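Legionella ubiquitin-specific protease A domain-containing protein (PDB 5DGG) probably acts as a ubiquitin-specific cysteine protease of a Legionella family related to clan CA peptidases, with this chain holding its central domain. Local coordinates at residues H9-L14 against M25-R30; I57-G60 against G66-L69; L83-P88 against D99-L104. All blocks are in the same frame, centred on the assembly; numbering follows the deposited sequence.

Interaction 1. Residues H9-L14 against M25-R30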
loop_
_atom_site.group_PDB
_atom_site.type_symbol
_atom_site.label_atom_id
_atom_site.label_comp_id
_atom_site.label_asym_id
_atom_site.label_seq_id
_atom_site.Cartn_x
_atom_site.Cartn_y
_atom_site.Cartn_z
ATOM N N HIS A 9 2.774 13.509 -2.530
ATOM C CA HIS A 9 3.174 13.604 -3.926
ATOM C C HIS A 9 4.299 12.633 -4.224
ATOM O O HIS A 9 4.332 12.043 -5.291
ATOM C CB HIS A 9 3.556 15.044 -4.337
ATOM C CG HIS A 9 4.697 15.630 -3.563
ATOM N ND1 HIS A 9 4.514 16.402 -2.432
ATOM C CD2 HIS A 9 6.037 15.592 -3.777
ATOM C CE1 HIS A 9 5.691 16.797 -1.974
ATOM N NE2 HIS A 9 6.632 16.315 -2.767
ATOM N N ASP A 10 5.204 12.444 -3.269
ATOM C CA ASP A 10 6.298 11.476 -3.414
ATOM C C ASP A 10 5.722 10.080 -3.577
ATOM O O ASP A 10 6.184 9.326 -4.432
ATOM C CB ASP A 10 7.219 11.478 -2.197
ATOM C CG ASP A 10 7.829 12.839 -1.918
ATOM O OD1 ASP A 10 8.277 13.495 -2.882
ATOM O OD2 ASP A 10 7.895 13.225 -0.732
ATOM N N MET A 11 4.712 9.738 -2.763
ATOM C CA MET A 11 4.101 8.398 -2.866
ATOM C C MET A 11 3.399 8.270 -4.217
ATOM O O MET A 11 3.519 7.254 -4.905
ATOM C CB MET A 11 3.084 8.140 -1.749
ATOM C CG MET A 11 3.617 8.178 -0.314
ATOM S SD MET A 11 4.793 6.848 0.007
ATOM C CE MET A 11 3.569 5.509 0.136
ATOM N N THR A 12 2.641 9.299 -4.589
ATOM C CA THR A 12 1.934 9.289 -5.873
ATOM C C THR A 12 2.912 9.004 -7.015
ATOM O O THR A 12 2.659 8.162 -7.849
ATOM C CB THR A 12 1.181 10.603 -6.077
ATOM O OG1 THR A 12 0.206 10.736 -5.032
ATOM C CG2 THR A 12 0.501 10.621 -7.428
ATOM N N LEU A 13 4.074 9.632 -6.986
ATOM C CA LEU A 13 5.044 9.459 -8.056
ATOM C C LEU A 13 5.584 8.036 -8.087
ATOM O O LEU A 13 5.687 7.442 -9.166
ATOM C CB LEU A 13 6.205 10.460 -7.912
ATOM C CG LEU A 13 6.975 10.789 -9.194
ATOM C CD1 LEU A 13 6.079 11.558 -10.161
ATOM C CD2 LEU A 13 8.250 11.573 -8.896
ATOM N N LEU A 14 5.900 7.471 -6.919
ATOM C CA LEU A 14 6.640 6.208 -6.882
ATOM C C LEU A 14 5.808 4.924 -6.743
ATOM O O LEU A 14 6.285 3.850 -7.069
ATOM C CB LEU A 14 7.661 6.238 -5.764
ATOM C CG LEU A 14 8.904 5.371 -5.968
ATOM C CD1 LEU A 14 9.445 5.363 -7.400
ATOM C CD2 LEU A 14 9.972 5.935 -5.057
ATOM N N MET A 25 -5.083 2.642 -5.619
ATOM C CA MET A 25 -5.773 3.889 -5.301
ATOM C C MET A 25 -4.794 4.974 -4.884
ATOM O O MET A 25 -3.671 4.689 -4.500
ATOM C CB MET A 25 -6.730 3.705 -4.151
ATOM C CG MET A 25 -7.474 2.421 -4.207
ATOM S SD MET A 25 -9.151 2.557 -3.680
ATOM C CE MET A 25 -9.612 3.126 -5.317
ATOM N N ALA A 26 -5.286 6.214 -4.946
ATOM C CA ALA A 26 -4.539 7.361 -4.465
ATOM C C ALA A 26 -4.360 7.295 -2.970
ATOM O O ALA A 26 -5.105 6.621 -2.229
ATOM C CB ALA A 26 -5.228 8.660 -4.832
ATOM N N VAL A 27 -3.413 8.087 -2.527
ATOM C CA VAL A 27 -3.132 8.176 -1.101
ATOM C C VAL A 27 -4.355 8.550 -0.255
ATOM O O VAL A 27 -5.172 9.413 -0.611
ATOM C CB VAL A 27 -1.981 9.139 -0.781
ATOM C CG1 VAL A 27 -0.688 8.643 -1.404
ATOM C CG2 VAL A 27 -2.314 10.554 -1.218
ATOM N N LEU A 28 -4.486 7.862 0.871
ATOM C CA LEU A 28 -5.547 8.146 1.824
ATOM C C LEU A 28 -4.916 8.761 3.064
ATOM O O LEU A 28 -3.873 8.315 3.511
ATOM C CB LEU A 28 -6.259 6.884 2.264
ATOM C CG LEU A 28 -7.487 6.423 1.607
ATOM C CD1 LEU A 28 -8.043 5.279 2.452
ATOM C CD2 LEU A 28 -8.472 7.592 1.467
ATOM N N ASN A 29 -5.567 9.774 3.620
ATOM C CA ASN A 29 -5.142 10.377 4.866
ATOM C C ASN A 29 -6.095 9.923 5.965
ATOM O O ASN A 29 -7.248 10.382 6.039
ATOM C CB ASN A 29 -5.241 11.896 4.699
ATOM C CG ASN A 29 -4.778 12.625 5.888
ATOM O OD1 ASN A 29 -5.051 12.264 7.037
ATOM N ND2 ASN A 29 -3.994 13.654 5.630
ATOM N N ARG A 30 -5.616 9.091 6.871
ATOM C CA ARG A 30 -6.502 8.470 7.866
ATOM C C ARG A 30 -7.006 9.425 8.910
ATOM O O ARG A 30 -7.976 9.114 9.591
ATOM C CB ARG A 30 -5.844 7.279 8.565
ATOM C CG ARG A 30 -4.677 7.601 9.427
ATOM C CD ARG A 30 -3.948 6.317 9.905
ATOM N NE ARG A 30 -4.482 5.978 11.220
ATOM C CZ ARG A 30 -3.833 6.119 12.365
ATOM N NH1 ARG A 30 -2.548 6.491 12.391
ATOM N NH2 ARG A 30 -4.466 5.838 13.496
HETATM O O HOH W 1 -1.448 8.784 -5.082
#
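Met11, on the short helix 8-14, meets Val27, at the break in strand 22-29, one of the two outermost strands of the mixed five-stranded sheet, so the contact sets a helix beside a sheet edge within the LupA-family domain. Of the 97 Å² buried between the segments, Val27 carries about half, Met11 and Thr12 splitting the rest almost evenly. The close part is the approach of Met11 CB to Val27 CG1, at 3.8 Å. Val27 is present in two conformers, so the detail holds for the one described here, in which CG1 stands anti to the carbonyl carbon (chi1 -63°) and reaches toward the helix. Met11 offers its CB rather than its thioether: the chain bends at chi2 and again at chi3, and the side chain goes on to pack against Met6 and Trp64. Val27 also rests on Pro58 of the neighbouring strand.

The other half of the contact is looser and lies toward solvent. Thr12 CA and Ala26 CA are the nearest pair of backbone positions, yet they stand 6.9 Å apart, and the exposed Thr12 brings OG1 only to 4.3 Å from Val27 CG1. That hydroxyl is bonded to Asp8 O, one turn back along its own helix. A water spans the gap, 2.6 Å from Thr12 OG1, and accepts a longer bond of 3.3 Å from Val27 N.

Interaction 2. Residues I57-G60 against G66-L69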
loop_
_atom_site.group_PDB
_atom_site.type_symbol
_atom_site.label_atom_id
_atom_site.label_comp_id
_atom_site.label_asym_id
_atom_site.label_seq_id
_atom_site.Cartn_x
_atom_site.Cartn_y
_atom_site.Cartn_z
ATOM N N ILE A 57 -4.009 0.309 -1.358
ATOM C CA ILE A 57 -4.152 1.703 -0.875
ATOM C C ILE A 57 -2.976 2.091 -0.037
ATOM O O ILE A 57 -2.701 1.442 0.961
ATOM C CB ILE A 57 -5.449 1.921 -0.017
ATOM C CG1 ILE A 57 -6.657 1.235 -0.641
ATOM C CG2 ILE A 57 -5.689 3.434 0.151
ATOM C CD1 ILE A 57 -7.976 1.430 0.113
ATOM N N PRO A 58 -2.250 3.161 -0.409
ATOM C CA PRO A 58 -1.281 3.655 0.530
ATOM C C PRO A 58 -1.918 4.567 1.563
ATOM O O PRO A 58 -2.608 5.501 1.205
ATOM C CB PRO A 58 -0.283 4.400 -0.350
ATOM C CG PRO A 58 -1.095 4.810 -1.576
ATOM C CD PRO A 58 -2.352 4.016 -1.608
ATOM N N VAL A 59 -1.715 4.292 2.838
ATOM C CA VAL A 59 -2.433 5.024 3.887
ATOM C C VAL A 59 -1.449 5.765 4.781
ATOM O O VAL A 59 -0.573 5.171 5.407
ATOM C CB VAL A 59 -3.298 4.109 4.743
ATOM C CG1 VAL A 59 -4.041 4.883 5.819
ATOM C CG2 VAL A 59 -4.283 3.356 3.873
ATOM N N GLY A 60 -1.604 7.074 4.815
ATOM C CA GLY A 60 -0.798 7.904 5.670
ATOM C C GLY A 60 -1.638 8.861 6.476
ATOM O O GLY A 60 -2.742 8.554 6.828
ATOM N N GLY A 66 0.470 0.144 4.134
ATOM C CA GLY A 66 -0.160 -0.363 2.932
ATOM C C GLY A 66 -1.336 -1.260 3.227
ATOM O O GLY A 66 -1.338 -2.005 4.196
ATOM N N VAL A 67 -2.383 -1.108 2.432
ATOM C CA VAL A 67 -3.548 -1.926 2.502
ATOM C C VAL A 67 -3.725 -2.656 1.183
ATOM O O VAL A 67 -3.775 -2.004 0.110
ATOM C CB VAL A 67 -4.777 -1.029 2.747
ATOM C CG1 VAL A 67 -6.074 -1.824 2.657
ATOM C CG2 VAL A 67 -4.635 -0.320 4.054
ATOM N N TYR A 68 -3.850 -3.970 1.237
ATOM C CA TYR A 68 -3.964 -4.823 0.039
ATOM C C TYR A 68 -5.174 -5.720 0.146
ATOM O O TYR A 68 -5.209 -6.639 0.984
ATOM C CB TYR A 68 -2.672 -5.636 -0.216
ATOM C CG TYR A 68 -1.492 -4.757 -0.085
ATOM C CD1 TYR A 68 -1.053 -4.044 -1.164
ATOM C CD2 TYR A 68 -0.812 -4.625 1.124
ATOM C CE1 TYR A 68 -0.008 -3.173 -1.058
ATOM C CE2 TYR A 68 0.228 -3.754 1.246
ATOM C CZ TYR A 68 0.616 -3.014 0.159
ATOM O OH TYR A 68 1.705 -2.167 0.215
ATOM N N LEU A 69 -6.165 -5.442 -0.696
ATOM C CA LEU A 69 -7.404 -6.212 -0.732
ATOM C C LEU A 69 -7.390 -7.153 -1.923
ATOM O O LEU A 69 -7.119 -6.724 -3.064
ATOM C CB LEU A 69 -8.627 -5.272 -0.826
ATOM C CG LEU A 69 -10.029 -5.904 -0.845
ATOM C CD1 LEU A 69 -10.426 -6.551 0.475
ATOM C CD2 LEU A 69 -11.092 -4.864 -1.188
#
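Ile57 and Val67 face each other as an antiparallel hydrogen-bonded pair in the beta hairpin of strands 54-60 and 65-70, with their CA atoms 5.0 Å apart. Two backbone bonds close the ring between them. Ile57 N gives the shorter one to Val67 O, at 2.7 Å, with an N-H...O angle of 156° and the donor in the carbonyl plane. Val67 N returns a bond of 3.0 Å to Ile57 O; it is about as straight, but here the donor is tilted 18° from the carbonyl plane.

Around this ring the side chains of Ile57, Val59 and Val67 share one face of the sheet. Ile57 CB lies 4.1 Å from Val67 CB, while the methyl contact is made diagonally, Val59 CG2 to Val67 CG2 at 3.7 Å. In both valines CG1 is anti to the backbone N (chi1 -180° in Val59), which leaves CG2 beside that N and anti to the carbonyl carbon, and turns the two CG2 methyls toward one another. Pro58 and Gly66 follow as a non-hydrogen-bonded pair, 4.8 Å between CA atoms, and the alpha carbon of Gly66 lies 3.7 Å from Ile57 O.

Further out, Tyr68 is on the face of Pro58, and its OH comes over Gly66, 3.8 Å from that CA, where it is hydrogen-bonded to Ser140 OG of helix 132-146. Leu83 and Leu85 of strand 81-86 pack against Val67, and Leu97 covers both Val59 and Val67.

The N and O atoms of Ile57 and Val67 are thus all satisfied by one reciprocal pair of bonds. On the face of Ile57, Val59 and Val67 the polarity of the pairing is carried by the backbone, while the face of Tyr68 keeps a polar OH.

Interaction 3. Residues L83-P88 against D99-L104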
loop_
_atom_site.group_PDB
_atom_site.type_symbol
_atom_site.label_atom_id
_atom_site.label_comp_id
_atom_site.label_asym_id
_atom_site.label_seq_id
_atom_site.Cartn_x
_atom_site.Cartn_y
_atom_site.Cartn_z
ATOM N N LEU A 83 -7.754 -9.050 3.373
ATOM C CA LEU A 83 -7.285 -7.726 3.583
ATOM C C LEU A 83 -5.925 -7.755 4.335
ATOM O O LEU A 83 -5.865 -8.095 5.536
ATOM C CB LEU A 83 -8.331 -7.020 4.418
ATOM C CG LEU A 83 -8.066 -5.591 4.728
ATOM C CD1 LEU A 83 -8.121 -4.778 3.430
ATOM C CD2 LEU A 83 -9.027 -5.099 5.815
ATOM N N GLU A 84 -4.854 -7.477 3.635
ATOM C CA GLU A 84 -3.525 -7.442 4.260
ATOM C C GLU A 84 -3.196 -6.016 4.665
ATOM O O GLU A 84 -3.287 -5.093 3.839
ATOM C CB GLU A 84 -2.456 -7.948 3.298
ATOM C CG GLU A 84 -1.053 -7.755 3.826
ATOM C CD GLU A 84 0.072 -8.249 2.911
ATOM O OE1 GLU A 84 -0.225 -8.835 1.837
ATOM O OE2 GLU A 84 1.263 -7.985 3.249
ATOM N N LEU A 85 -2.841 -5.836 5.921
ATOM C CA LEU A 85 -2.456 -4.555 6.472
ATOM C C LEU A 85 -0.997 -4.548 6.832
ATOM O O LEU A 85 -0.584 -5.265 7.734
ATOM C CB LEU A 85 -3.320 -4.259 7.706
ATOM C CG LEU A 85 -4.841 -4.303 7.509
ATOM C CD1 LEU A 85 -5.638 -4.013 8.805
ATOM C CD2 LEU A 85 -5.280 -3.374 6.415
ATOM N N PHE A 86 -0.189 -3.802 6.065
ATOM C CA PHE A 86 1.288 -3.819 6.130
ATOM C C PHE A 86 1.797 -2.585 6.874
ATOM O O PHE A 86 1.460 -1.466 6.533
ATOM C CB PHE A 86 1.880 -3.847 4.714
ATOM C CG PHE A 86 3.353 -3.607 4.644
ATOM C CD1 PHE A 86 4.244 -4.622 4.910
ATOM C CD2 PHE A 86 3.843 -2.345 4.316
ATOM C CE1 PHE A 86 5.609 -4.400 4.823
ATOM C CE2 PHE A 86 5.189 -2.126 4.212
ATOM C CZ PHE A 86 6.082 -3.166 4.456
ATOM N N ASP A 87 2.598 -2.813 7.897
ATOM C CA ASP A 87 3.253 -1.728 8.589
ATOM C C ASP A 87 4.783 -1.919 8.477
ATOM O O ASP A 87 5.319 -2.971 8.866
ATOM C CB ASP A 87 2.794 -1.771 10.034
ATOM C CG ASP A 87 3.301 -0.611 10.852
ATOM O OD1 ASP A 87 4.443 -0.166 10.647
ATOM O OD2 ASP A 87 2.556 -0.160 11.748
ATOM N N PRO A 88 5.502 -0.917 7.921
ATOM C CA PRO A 88 6.955 -0.990 7.799
ATOM C C PRO A 88 7.681 -1.391 9.098
ATOM O O PRO A 88 8.779 -1.972 9.031
ATOM C CB PRO A 88 7.326 0.432 7.398
ATOM C CG PRO A 88 6.145 0.890 6.621
ATOM C CD PRO A 88 4.977 0.305 7.321
ATOM N N ASP A 99 -9.814 -0.964 12.393
ATOM C CA ASP A 99 -11.130 -0.321 12.470
ATOM C C ASP A 99 -11.368 0.581 11.301
ATOM O O ASP A 99 -12.463 0.615 10.779
ATOM C CB ASP A 99 -11.229 0.548 13.721
ATOM C CG ASP A 99 -11.492 -0.263 14.961
ATOM O OD1 ASP A 99 -12.333 -1.198 14.897
ATOM O OD2 ASP A 99 -10.844 0.029 15.995
ATOM N N TYR A 100 -10.312 1.305 10.937
ATOM C CA TYR A 100 -10.326 2.258 9.852
ATOM C C TYR A 100 -10.718 1.595 8.569
ATOM O O TYR A 100 -11.629 2.068 7.873
ATOM C CB TYR A 100 -8.957 2.943 9.689
ATOM C CG TYR A 100 -8.904 3.973 8.581
ATOM C CD1 TYR A 100 -9.535 5.216 8.737
ATOM C CD2 TYR A 100 -8.246 3.729 7.386
ATOM C CE1 TYR A 100 -9.484 6.163 7.728
ATOM C CE2 TYR A 100 -8.203 4.666 6.373
ATOM C CZ TYR A 100 -8.821 5.898 6.573
ATOM O OH TYR A 100 -8.830 6.852 5.607
ATOM N N VAL A 101 -10.048 0.494 8.233
ATOM C CA VAL A 101 -10.314 -0.149 6.971
ATOM C C VAL A 101 -11.643 -0.909 6.962
ATOM O O VAL A 101 -12.347 -0.913 5.938
ATOM C CB VAL A 101 -9.178 -1.130 6.556
ATOM C CG1 VAL A 101 -9.509 -1.707 5.199
ATOM C CG2 VAL A 101 -7.875 -0.367 6.450
ATOM N N LEU A 102 -11.949 -1.581 8.068
ATOM C CA LEU A 102 -13.217 -2.234 8.201
ATOM C C LEU A 102 -14.381 -1.229 8.043
ATOM O O LEU A 102 -15.352 -1.511 7.363
ATOM C CB LEU A 102 -13.331 -2.937 9.549
ATOM C CG LEU A 102 -12.623 -4.274 9.673
ATOM C CD1 LEU A 102 -12.774 -4.805 11.106
ATOM C CD2 LEU A 102 -13.176 -5.277 8.656
ATOM N N ASP A 103 -14.245 -0.056 8.623
ATOM C CA ASP A 103 -15.279 0.979 8.461
ATOM C C ASP A 103 -15.350 1.499 7.041
ATOM O O ASP A 103 -16.427 1.730 6.523
ATOM C CB ASP A 103 -15.076 2.113 9.442
ATOM C CG ASP A 103 -15.380 1.704 10.855
ATOM O OD1 ASP A 103 -15.336 0.493 11.168
ATOM O OD2 ASP A 103 -15.634 2.597 11.695
ATOM N N LEU A 104 -14.215 1.626 6.382
ATOM C CA LEU A 104 -14.187 2.016 4.978
ATOM C C LEU A 104 -14.885 0.987 4.121
ATOM O O LEU A 104 -15.749 1.318 3.293
ATOM C CB LEU A 104 -12.748 2.181 4.571
ATOM C CG LEU A 104 -12.316 2.684 3.220
ATOM C CD1 LEU A 104 -13.089 3.927 2.852
ATOM C CD2 LEU A 104 -10.851 2.984 3.349
#
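Glu84 OE2 is hydrogen-bonded to both Tyr139 OH and Thr120 OG1, while OE1 forms a salt bridge with Lys143 NZ; Glu84 lies between Leu83 and Leu85 in sequence and sends this carboxylate to the opposite face from the two leucines, which meet Val101. The contact belongs to a beta-alpha-beta unit in which helix 98-108 connects strand 81-86 to its parallel neighbour 115-120.

Val101 divides its methyls between the leucines. CG1, set anti to its own nitrogen (chi1 -177°), fits against the fork of Leu83, 3.5 Å from Leu83 CD2 and 3.8 Å from Leu83 CD1; the first is tighter than usual for carbon atoms. CG2 reaches the other leucine, 4.0 Å from Leu85 CD2, in a looser contact where the two side chains run past each other in opposite directions. The backbones stay apart, 8.8 Å between Leu83 CA and Val101 CA, so between the two segments the contact is made by side chains, with Val67 of strand 65-70 packed against all three.

Past the strand's end, Asp87 takes His63 NE2 on OD1 and a salt bridge from Arg65 NE on OD2, and Pro88 touches Cys132. This grouping is consistent with a Cys-His-Asp site as in related peptidases.

Alternating residues therefore separate the chemistry: leucines give the helix a purely apolar seat, while the lysine and the hydroxyl groups would be expected to favour the ionised form of buried Glu84.

Overall arrangement
The three contacts follow one another along the chain and meet in one sheet. Interaction 1 joins interaction 2 through adjacent strands, with Leu28 O 2.9 Å from Gly60 N, and their centres are about 9 Å apart. Interactions 2 and 3 are closer, about 7 Å between centres, and are stitched by Tyr68 O to Glu84 N at 2.8 Å, while Val67 CG1 packs on Leu83 CD1. Although the centres of interactions 1 and 3 lie about 16 Å apart, Leu104 CD2 of the helix reaches Leu28 CD1 at 3.7 Å. Asp87, bonded to His63, and Pro88, touching Cys132, lie just past the strand and away from the Val101 contact, consistent with a catalytic grouping there.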